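Local structure of salicylate 5-hydroxylase, large oxygenase component (Ralstonia sp., 7C8Z) at residues 81-86 and 92-97; 69-74 and 103-108; 343-348 and 353-358. The protein serves as the oxygenase component of a multicomponent system that hydroxylates salicylate at ring position 5 to give gentisate, using a [2Fe-2S] cluster and a mononuclear iron. All blocks are in the same frame, centred on the assembly; numbering follows the deposited sequence.

How the contacts relate
Following the chain from the N terminus, residues 69-74 open contact 2, and the loop they start closes only at residues 103-108. Contact 1 is nested inside that loop: the hairpin 81-86/92-97 forms and closes before 103-108 is reached, and 92-97 then pairs directly with 103-108. Both lie in the antiparallel sheet of the Rieske domain, contact 1 between neighbouring strands and contact 2 across the curl between strands that do not pair. Contact 3 comes later, in series, where 343-348 and 353-358 close a short hairpin in the sheet of the catalytic domain. The two domains meet beside H343, whose ring stands edge-to-face with Y70 of contact 2 and also packs against T86 of contact 1.

Contact 1. Residues 81-86 and 92-97; sequences GDFKRT and SVIMVR
T86 and V93 lie side by side on one face of an antiparallel beta hairpin of the Rieske domain, their CG2 methyls 3.7 Å apart. This is the tightly packed end, and both residues are buried. Along the same face, M95 bends at chi3 (86°) to bring CE within 4.0 Å of K84 CB, beyond which the extended lysine chain leads away. The other face carries F83, R85, I94 and V96. Here F83 CB rests 3.9 Å from I94 CG2. V71 of strand 69-73 packs on T86 and M95, and F128 packs on I94 and V96. The looser side is that of the partly exposed D82, F83 and K84, where the ring of F83 leads away from the partner strand. K84 NZ makes a salt bridge with E76, while the guanidinium of R85 is held from outside by the carbonyl of E120 and packed by an aromatic side chain of another protein's chain. Two-way backbone hydrogen bonds join K84 with M95 and T86 with V93, and G81 N and D82 O both bond to the R97 backbone. R85 touches the facing strand lightly: its CD lies 3.7 Å from S92 OG, a hydroxyl set at the edge of the guanidinium.

Contact 2. Residues 69-74 and 103-108; sequences CYVGLE and INVVEN
V71 and V105 meet methyl to methyl, CG2 of one 4.2 Å from CG2 of the other, in a light apolar contact between two strands that do not pair. Both side chains set out toward the opposite segment, but the CA atoms of V71 and V105 remain 8.5 Å apart, so only the branch ends touch. V71 puts CG2 between its own backbone N and carbonyl carbon, whereas in V105 the meeting methyl stands beside the backbone N, opposite the carbonyl carbon. I88 also packs on V71, and M95 on V105.

The second apolar touch is at the partly exposed end. I103, extended with chi2 at 171°, presses CD1 against the aliphatic part of E74, 3.7 Å from CG. The same methyl also lies 3.8 Å from E74 CD.

In the antiparallel sheet of the Rieske domain, strands 184-188 and 175-181 stand between these two segments. The sheet curls enough to bring V71 and V105 face to face, consistent with a barrel-like bend. Strand 69-73 is an outermost strand of that sheet within this chain, and V71 and G72 both face V185 in a classic beta bulge. The bulge backbone at G72 would press a CB against the preceding carbonyl O, and G72 N lies 3.5 Å above the centre of the Y70 ring.

Polar interactions all run outside the pair, and no hydrogen bond crosses between the segments. The carboxylate of E74, carried past I103 by its extended chain, makes a salt bridge through OE1 to R97 NH2, which probably favours its charged form.

Contact 3. Residues 343-348 and 353-358; sequences HIQPNG and DFVWTH
Q345 lays its terminal amide across V355, with NE2 3.4 Å from the CG2 methyl and CD close behind. CG stands beside the backbone N (chi1 -43°) and the chain is extended beyond it, which carries the amide over to V355; OE1 also passes 3.8 Å from D353 CB. The glutamine CG also sits 4.0 Å above the centre of the H343 ring, two residues back on its own strand. On the opposite face of the sheet, I344 CG1 meets the F354 ring at its edge, near the ring plane, 3.6 Å from CE1. Two hydrogen-bonded pairs, H343 with V355 and Q345 with D353, hold the strands on either side of I344 and F354; in the second, D353 N is 2.8 Å from Q345 O. This is an antiparallel beta hairpin in the sheet of the catalytic domain, which has the helix-grip fold of ring-hydroxylating oxygenases. The side chain of F354 is about 7 Å from that of the iron ligand D389 and about 10 Å from the iron itself. Toward the turn, the exposed N347 approaches the D353 carboxylate, the amide and carboxylate planes 61° apart. That carboxylate is held by a salt bridge from D353 OD1 to R226 NE on strand 217-227.

Contact 1. Residues 81-86 and 92-97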
loop_
_atom_site.group_PDB
_atom_site.type_symbol
_atom_site.label_atom_id
_atom_site.label_comp_id
_atom_site.label_asym_id
_atom_site.label_seq_id
_atom_site.Cartn_x
_atom_site.Cartn_y
_atom_site.Cartn_z
ATOM N N GLY A 81 -15.302 -30.407 16.684
ATOM C CA GLY A 81 -14.016 -29.986 16.191
ATOM C C GLY A 81 -14.074 -28.945 15.094
ATOM O O GLY A 81 -13.078 -28.257 14.859
ATOM N N ASP A 82 -15.212 -28.805 14.422
ATOM C CA ASP A 82 -15.348 -27.793 13.384
ATOM C C ASP A 82 -15.249 -26.403 13.997
ATOM O O ASP A 82 -15.963 -26.076 14.950
ATOM C CB ASP A 82 -16.677 -27.958 12.648
ATOM C CG ASP A 82 -16.710 -29.199 11.777
ATOM O OD1 ASP A 82 -15.700 -29.933 11.743
ATOM O OD2 ASP A 82 -17.748 -29.441 11.125
ATOM N N PHE A 83 -14.347 -25.592 13.458
ATOM C CA PHE A 83 -14.121 -24.237 13.934
ATOM C C PHE A 83 -14.158 -23.246 12.777
ATOM O O PHE A 83 -13.819 -23.579 11.633
ATOM C CB PHE A 83 -12.778 -24.121 14.683
ATOM C CG PHE A 83 -11.567 -24.123 13.780
ATOM C CD1 PHE A 83 -11.106 -22.945 13.202
ATOM C CD2 PHE A 83 -10.873 -25.296 13.536
ATOM C CE1 PHE A 83 -9.998 -22.944 12.383
ATOM C CE2 PHE A 83 -9.758 -25.298 12.726
ATOM C CZ PHE A 83 -9.323 -24.122 12.143
ATOM N N LYS A 84 -14.570 -22.023 13.107
ATOM C CA LYS A 84 -14.517 -20.874 12.212
ATOM C C LYS A 84 -13.886 -19.716 12.974
ATOM O O LYS A 84 -14.337 -19.377 14.074
ATOM C CB LYS A 84 -15.914 -20.496 11.709
ATOM C CG LYS A 84 -15.922 -19.339 10.727
ATOM C CD LYS A 84 -17.282 -18.649 10.683
ATOM C CE LYS A 84 -17.153 -17.212 10.196
ATOM N NZ LYS A 84 -18.440 -16.649 9.706
ATOM N N ARG A 85 -12.817 -19.145 12.420
ATOM C CA ARG A 85 -12.221 -17.953 13.005
ATOM C C ARG A 85 -12.977 -16.717 12.529
ATOM O O ARG A 85 -13.304 -16.590 11.345
ATOM C CB ARG A 85 -10.737 -17.856 12.639
ATOM C CG ARG A 85 -10.054 -16.561 13.096
ATOM C CD ARG A 85 -8.542 -16.589 12.895
ATOM N NE ARG A 85 -8.167 -16.739 11.488
ATOM C CZ ARG A 85 -8.017 -15.734 10.624
ATOM N NH1 ARG A 85 -8.209 -14.476 11.001
ATOM N NH2 ARG A 85 -7.676 -15.992 9.369
ATOM N N THR A 86 -13.239 -15.797 13.450
ATOM C CA THR A 86 -13.955 -14.567 13.131
ATOM C C THR A 86 -13.442 -13.476 14.066
ATOM O O THR A 86 -12.402 -13.640 14.714
ATOM C CB THR A 86 -15.477 -14.789 13.234
ATOM O OG1 THR A 86 -16.173 -13.621 12.775
ATOM C CG2 THR A 86 -15.880 -15.087 14.672
ATOM N N SER A 92 -9.682 -10.954 17.407
ATOM C CA SER A 92 -9.906 -12.241 16.767
ATOM C C SER A 92 -10.404 -13.266 17.781
ATOM O O SER A 92 -9.847 -13.394 18.878
ATOM C CB SER A 92 -8.613 -12.732 16.117
ATOM O OG SER A 92 -8.883 -13.649 15.072
ATOM N N VAL A 93 -11.453 -14.002 17.409
ATOM C CA VAL A 93 -11.999 -15.072 18.228
ATOM C C VAL A 93 -12.216 -16.295 17.346
ATOM O O VAL A 93 -12.195 -16.219 16.118
ATOM C CB VAL A 93 -13.309 -14.669 18.939
ATOM C CG1 VAL A 93 -13.032 -13.617 20.000
ATOM C CG2 VAL A 93 -14.337 -14.180 17.930
ATOM N N ILE A 94 -12.422 -17.433 18.000
ATOM C CA ILE A 94 -12.661 -18.711 17.345
ATOM C C ILE A 94 -13.973 -19.275 17.869
ATOM O O ILE A 94 -14.174 -19.363 19.090
ATOM C CB ILE A 94 -11.500 -19.691 17.593
ATOM C CG1 ILE A 94 -10.163 -19.016 17.267
ATOM C CG2 ILE A 94 -11.691 -20.980 16.794
ATOM C CD1 ILE A 94 -8.984 -19.668 17.921
ATOM N N MET A 95 -14.863 -19.647 16.947
ATOM C CA MET A 95 -16.135 -20.288 17.259
ATOM C C MET A 95 -16.015 -21.753 16.862
ATOM O O MET A 95 -15.864 -22.065 15.677
ATOM C CB MET A 95 -17.283 -19.608 16.515
ATOM C CG MET A 95 -18.564 -20.427 16.471
ATOM S SD MET A 95 -19.827 -19.738 15.382
ATOM C CE MET A 95 -19.344 -20.441 13.807
ATOM N N VAL A 96 -16.054 -22.650 17.843
ATOM C CA VAL A 96 -15.842 -24.069 17.594
ATOM C C VAL A 96 -16.992 -24.875 18.180
ATOM O O VAL A 96 -17.502 -24.566 19.263
ATOM C CB VAL A 96 -14.491 -24.549 18.170
ATOM C CG1 VAL A 96 -14.444 -24.345 19.680
ATOM C CG2 VAL A 96 -14.238 -26.006 17.798
ATOM N N ARG A 97 -17.383 -25.934 17.477
ATOM C CA ARG A 97 -18.386 -26.840 18.009
ATOM C C ARG A 97 -17.726 -27.812 18.976
ATOM O O ARG A 97 -16.764 -28.499 18.620
ATOM C CB ARG A 97 -19.086 -27.615 16.897
ATOM C CG ARG A 97 -20.072 -28.636 17.451
ATOM C CD ARG A 97 -21.233 -28.889 16.515
ATOM N NE ARG A 97 -21.771 -27.659 15.944
ATOM C CZ ARG A 97 -22.684 -26.892 16.531
ATOM N NH1 ARG A 97 -23.169 -27.221 17.721
ATOM N NH2 ARG A 97 -23.113 -25.795 15.922
#

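Contact 2. Residues 69-74 and 103-108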
loop_
_atom_site.group_PDB
_atom_site.type_symbol
_atom_site.label_atom_id
_atom_site.label_comp_id
_atom_site.label_asym_id
_atom_site.label_seq_id
_atom_site.Cartn_x
_atom_site.Cartn_y
_atom_site.Cartn_z
ATOM N N CYS A 69 -22.375 -9.726 20.073
ATOM C CA CYS A 69 -21.885 -9.454 18.734
ATOM C C CYS A 69 -21.896 -10.747 17.936
ATOM O O CYS A 69 -21.651 -11.830 18.479
ATOM C CB CYS A 69 -20.478 -8.856 18.765
ATOM S SG CYS A 69 -20.405 -7.231 19.555
ATOM N N TYR A 70 -22.211 -10.626 16.654
ATOM C CA TYR A 70 -22.391 -11.786 15.792
ATOM C C TYR A 70 -21.063 -12.498 15.569
ATOM O O TYR A 70 -20.027 -11.861 15.348
ATOM C CB TYR A 70 -22.988 -11.335 14.457
ATOM C CG TYR A 70 -23.143 -12.409 13.408
ATOM C CD1 TYR A 70 -24.271 -13.216 13.378
ATOM C CD2 TYR A 70 -22.177 -12.595 12.425
ATOM C CE1 TYR A 70 -24.424 -14.188 12.412
ATOM C CE2 TYR A 70 -22.322 -13.570 11.458
ATOM C CZ TYR A 70 -23.451 -14.361 11.456
ATOM O OH TYR A 70 -23.618 -15.334 10.500
ATOM N N VAL A 71 -21.086 -13.826 15.662
ATOM C CA VAL A 71 -19.913 -14.626 15.338
ATOM C C VAL A 71 -20.180 -15.694 14.284
ATOM O O VAL A 71 -19.214 -16.218 13.704
ATOM C CB VAL A 71 -19.294 -15.270 16.598
ATOM C CG1 VAL A 71 -18.831 -14.196 17.576
ATOM C CG2 VAL A 71 -20.267 -16.222 17.257
ATOM N N GLY A 72 -21.426 -16.049 13.983
ATOM C CA GLY A 72 -21.608 -16.869 12.795
ATOM C C GLY A 72 -22.921 -17.636 12.798
ATOM O O GLY A 72 -23.888 -17.239 13.436
ATOM N N LEU A 73 -22.924 -18.718 12.023
ATOM C CA LEU A 73 -24.055 -19.625 11.918
ATOM C C LEU A 73 -23.651 -21.017 12.384
ATOM O O LEU A 73 -22.508 -21.446 12.188
ATOM C CB LEU A 73 -24.567 -19.697 10.479
ATOM C CG LEU A 73 -25.041 -18.367 9.897
ATOM C CD1 LEU A 73 -25.733 -18.590 8.559
ATOM C CD2 LEU A 73 -25.966 -17.683 10.886
ATOM N N GLU A 74 -24.610 -21.736 12.978
ATOM C CA GLU A 74 -24.329 -23.093 13.434
ATOM C C GLU A 74 -23.945 -24.003 12.274
ATOM O O GLU A 74 -23.100 -24.891 12.435
ATOM C CB GLU A 74 -25.534 -23.665 14.178
ATOM C CG GLU A 74 -25.888 -22.909 15.441
ATOM C CD GLU A 74 -26.570 -23.784 16.479
ATOM O OE1 GLU A 74 -26.203 -24.974 16.592
ATOM O OE2 GLU A 74 -27.473 -23.277 17.182
ATOM N N ILE A 103 -21.495 -24.944 21.526
ATOM C CA ILE A 103 -20.641 -24.038 20.764
ATOM C C ILE A 103 -19.830 -23.192 21.737
ATOM O O ILE A 103 -20.402 -22.452 22.542
ATOM C CB ILE A 103 -21.456 -23.145 19.817
ATOM C CG1 ILE A 103 -22.127 -24.003 18.748
ATOM C CG2 ILE A 103 -20.565 -22.083 19.178
ATOM C CD1 ILE A 103 -23.109 -23.246 17.900
ATOM N N ASN A 104 -18.507 -23.296 21.658
ATOM C CA ASN A 104 -17.603 -22.464 22.439
ATOM C C ASN A 104 -17.052 -21.334 21.580
ATOM O O ASN A 104 -16.860 -21.485 20.371
ATOM C CB ASN A 104 -16.432 -23.279 23.003
ATOM C CG ASN A 104 -16.836 -24.676 23.448
ATOM O OD1 ASN A 104 -17.966 -24.902 23.881
ATOM N ND2 ASN A 104 -15.900 -25.617 23.362
ATOM N N VAL A 105 -16.806 -20.192 22.214
ATOM C CA VAL A 105 -16.155 -19.065 21.559
ATOM C C VAL A 105 -15.031 -18.586 22.463
ATOM O O VAL A 105 -15.278 -18.172 23.602
ATOM C CB VAL A 105 -17.131 -17.920 21.252
ATOM C CG1 VAL A 105 -16.360 -16.664 20.863
ATOM C CG2 VAL A 105 -18.078 -18.330 20.141
ATOM N N VAL A 106 -13.800 -18.647 21.959
ATOM C CA VAL A 106 -12.626 -18.280 22.740
ATOM C C VAL A 106 -11.849 -17.204 21.996
ATOM O O VAL A 106 -11.958 -17.048 20.781
ATOM C CB VAL A 106 -11.724 -19.493 23.032
ATOM C CG1 VAL A 106 -12.516 -20.578 23.750
ATOM C CG2 VAL A 106 -11.115 -20.021 21.734
ATOM N N GLU A 107 -11.045 -16.458 22.744
ATOM C CA GLU A 107 -10.230 -15.417 22.139
ATOM C C GLU A 107 -8.991 -16.025 21.489
ATOM O O GLU A 107 -8.320 -16.876 22.075
ATOM C CB GLU A 107 -9.829 -14.378 23.184
ATOM C CG GLU A 107 -8.989 -13.244 22.624
ATOM C CD GLU A 107 -9.063 -11.989 23.461
ATOM O OE1 GLU A 107 -8.722 -10.908 22.936
ATOM O OE2 GLU A 107 -9.458 -12.081 24.642
ATOM N N ASN A 108 -8.690 -15.575 20.268
ATOM C CA ASN A 108 -7.573 -16.093 19.483
ATOM C C ASN A 108 -6.259 -15.456 19.916
ATOM O O ASN A 108 -5.511 -14.936 19.083
ATOM C CB ASN A 108 -7.816 -15.839 17.988
ATOM C CG ASN A 108 -6.833 -16.583 17.087
ATOM O OD1 ASN A 108 -6.082 -17.446 17.536
ATOM N ND2 ASN A 108 -6.838 -16.239 15.808
#

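Contact 3. Residues 343-348 and 353-358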
loop_
_atom_site.group_PDB
_atom_site.type_symbol
_atom_site.label_atom_id
_atom_site.label_comp_id
_atom_site.label_asym_id
_atom_site.label_seq_id
_atom_site.Cartn_x
_atom_site.Cartn_y
_atom_site.Cartn_z
ATOM N N HIS A 343 -21.848 -9.027 8.343
ATOM C CA HIS A 343 -21.059 -8.859 9.550
ATOM C C HIS A 343 -20.146 -7.649 9.392
ATOM O O HIS A 343 -19.402 -7.557 8.405
ATOM C CB HIS A 343 -20.246 -10.132 9.801
ATOM C CG HIS A 343 -19.528 -10.164 11.114
ATOM N ND1 HIS A 343 -18.675 -11.189 11.462
ATOM C CD2 HIS A 343 -19.539 -9.310 12.165
ATOM C CE1 HIS A 343 -18.186 -10.962 12.669
ATOM N NE2 HIS A 343 -18.694 -9.829 13.116
ATOM N N ILE A 344 -20.242 -6.711 10.348
ATOM C CA ILE A 344 -19.391 -5.523 10.396
ATOM C C ILE A 344 -18.167 -5.827 11.247
ATOM O O ILE A 344 -18.289 -6.272 12.393
ATOM C CB ILE A 344 -20.152 -4.316 10.969
ATOM C CG1 ILE A 344 -21.315 -3.921 10.067
ATOM C CG2 ILE A 344 -19.212 -3.126 11.147
ATOM C CD1 ILE A 344 -22.106 -2.784 10.625
ATOM N N GLN A 345 -16.983 -5.549 10.701
ATOM C CA GLN A 345 -15.710 -5.826 11.363
ATOM C C GLN A 345 -14.873 -4.557 11.280
ATOM O O GLN A 345 -14.191 -4.313 10.276
ATOM C CB GLN A 345 -15.009 -7.012 10.711
ATOM C CG GLN A 345 -15.954 -8.167 10.392
ATOM C CD GLN A 345 -15.259 -9.341 9.737
ATOM O OE1 GLN A 345 -14.173 -9.200 9.185
ATOM N NE2 GLN A 345 -15.879 -10.510 9.806
ATOM N N PRO A 346 -14.907 -3.720 12.312
ATOM C CA PRO A 346 -14.276 -2.401 12.206
ATOM C C PRO A 346 -12.754 -2.482 12.210
ATOM O O PRO A 346 -12.151 -3.407 12.759
ATOM C CB PRO A 346 -14.798 -1.662 13.444
ATOM C CG PRO A 346 -15.097 -2.758 14.431
ATOM C CD PRO A 346 -15.554 -3.936 13.619
ATOM N N ASN A 347 -12.134 -1.486 11.573
ATOM C CA ASN A 347 -10.675 -1.371 11.512
ATOM C C ASN A 347 -10.357 0.125 11.509
ATOM O O ASN A 347 -10.337 0.766 10.456
ATOM C CB ASN A 347 -10.106 -2.071 10.287
ATOM C CG ASN A 347 -10.005 -3.569 10.470
ATOM O OD1 ASN A 347 -10.685 -4.341 9.789
ATOM N ND2 ASN A 347 -9.160 -3.992 11.404
ATOM N N GLY A 348 -10.126 0.669 12.696
ATOM C CA GLY A 348 -9.921 2.097 12.838
ATOM C C GLY A 348 -11.209 2.862 12.582
ATOM O O GLY A 348 -12.226 2.319 12.158
ATOM N N ASP A 353 -14.494 -3.869 7.484
ATOM C CA ASP A 353 -14.739 -5.022 6.636
ATOM C C ASP A 353 -16.189 -5.470 6.782
ATOM O O ASP A 353 -16.813 -5.308 7.836
ATOM C CB ASP A 353 -13.794 -6.172 6.995
ATOM C CG ASP A 353 -12.345 -5.894 6.600
ATOM O OD1 ASP A 353 -12.088 -4.940 5.830
ATOM O OD2 ASP A 353 -11.456 -6.641 7.062
ATOM N N PHE A 354 -16.718 -6.042 5.709
ATOM C CA PHE A 354 -18.134 -6.368 5.607
ATOM C C PHE A 354 -18.225 -7.743 4.969
ATOM O O PHE A 354 -17.847 -7.915 3.802
ATOM C CB PHE A 354 -18.882 -5.326 4.780
ATOM C CG PHE A 354 -20.342 -5.199 5.122
ATOM C CD1 PHE A 354 -20.759 -5.119 6.442
ATOM C CD2 PHE A 354 -21.293 -5.136 4.117
ATOM C CE1 PHE A 354 -22.102 -4.992 6.755
ATOM C CE2 PHE A 354 -22.633 -5.009 4.420
ATOM C CZ PHE A 354 -23.040 -4.931 5.743
ATOM N N VAL A 355 -18.704 -8.715 5.736
ATOM C CA VAL A 355 -18.732 -10.108 5.311
ATOM C C VAL A 355 -20.179 -10.545 5.148
ATOM O O VAL A 355 -20.937 -10.585 6.123
ATOM C CB VAL A 355 -17.997 -11.012 6.307
ATOM C CG1 VAL A 355 -18.036 -12.458 5.831
ATOM C CG2 VAL A 355 -16.568 -10.526 6.484
ATOM N N TRP A 356 -20.558 -10.875 3.919
ATOM C CA TRP A 356 -21.880 -11.395 3.612
ATOM C C TRP A 356 -21.814 -12.915 3.657
ATOM O O TRP A 356 -21.041 -13.525 2.910
ATOM C CB TRP A 356 -22.349 -10.943 2.229
ATOM C CG TRP A 356 -22.262 -9.465 1.936
ATOM C CD1 TRP A 356 -21.148 -8.674 1.988
ATOM C CD2 TRP A 356 -23.332 -8.619 1.500
ATOM N NE1 TRP A 356 -21.463 -7.386 1.627
ATOM C CE2 TRP A 356 -22.800 -7.325 1.325
ATOM C CE3 TRP A 356 -24.693 -8.828 1.251
ATOM C CZ2 TRP A 356 -23.581 -6.246 0.916
ATOM C CZ3 TRP A 356 -25.464 -7.755 0.840
ATOM C CH2 TRP A 356 -24.906 -6.482 0.679
ATOM N N THR A 357 -22.604 -13.517 4.539
ATOM C CA THR A 357 -22.834 -14.960 4.561
ATOM C C THR A 357 -24.229 -15.181 3.990
ATOM O O THR A 357 -25.235 -14.894 4.651
ATOM C CB THR A 357 -22.722 -15.519 5.976
ATOM O OG1 THR A 357 -21.561 -14.979 6.618
ATOM C CG2 THR A 357 -22.623 -17.036 5.942
ATOM N N HIS A 358 -24.286 -15.646 2.743
ATOM C CA HIS A 358 -25.552 -15.961 2.094
ATOM C C HIS A 358 -25.912 -17.407 2.390
ATOM O O HIS A 358 -25.080 -18.309 2.190
ATOM C CB HIS A 358 -25.458 -15.750 0.583
ATOM C CG HIS A 358 -25.372 -14.315 0.174
ATOM N ND1 HIS A 358 -26.412 -13.655 -0.446
ATOM C CD2 HIS A 358 -24.368 -13.413 0.288
ATOM C CE1 HIS A 358 -26.052 -12.408 -0.693
ATOM N NE2 HIS A 358 -24.816 -12.235 -0.258
#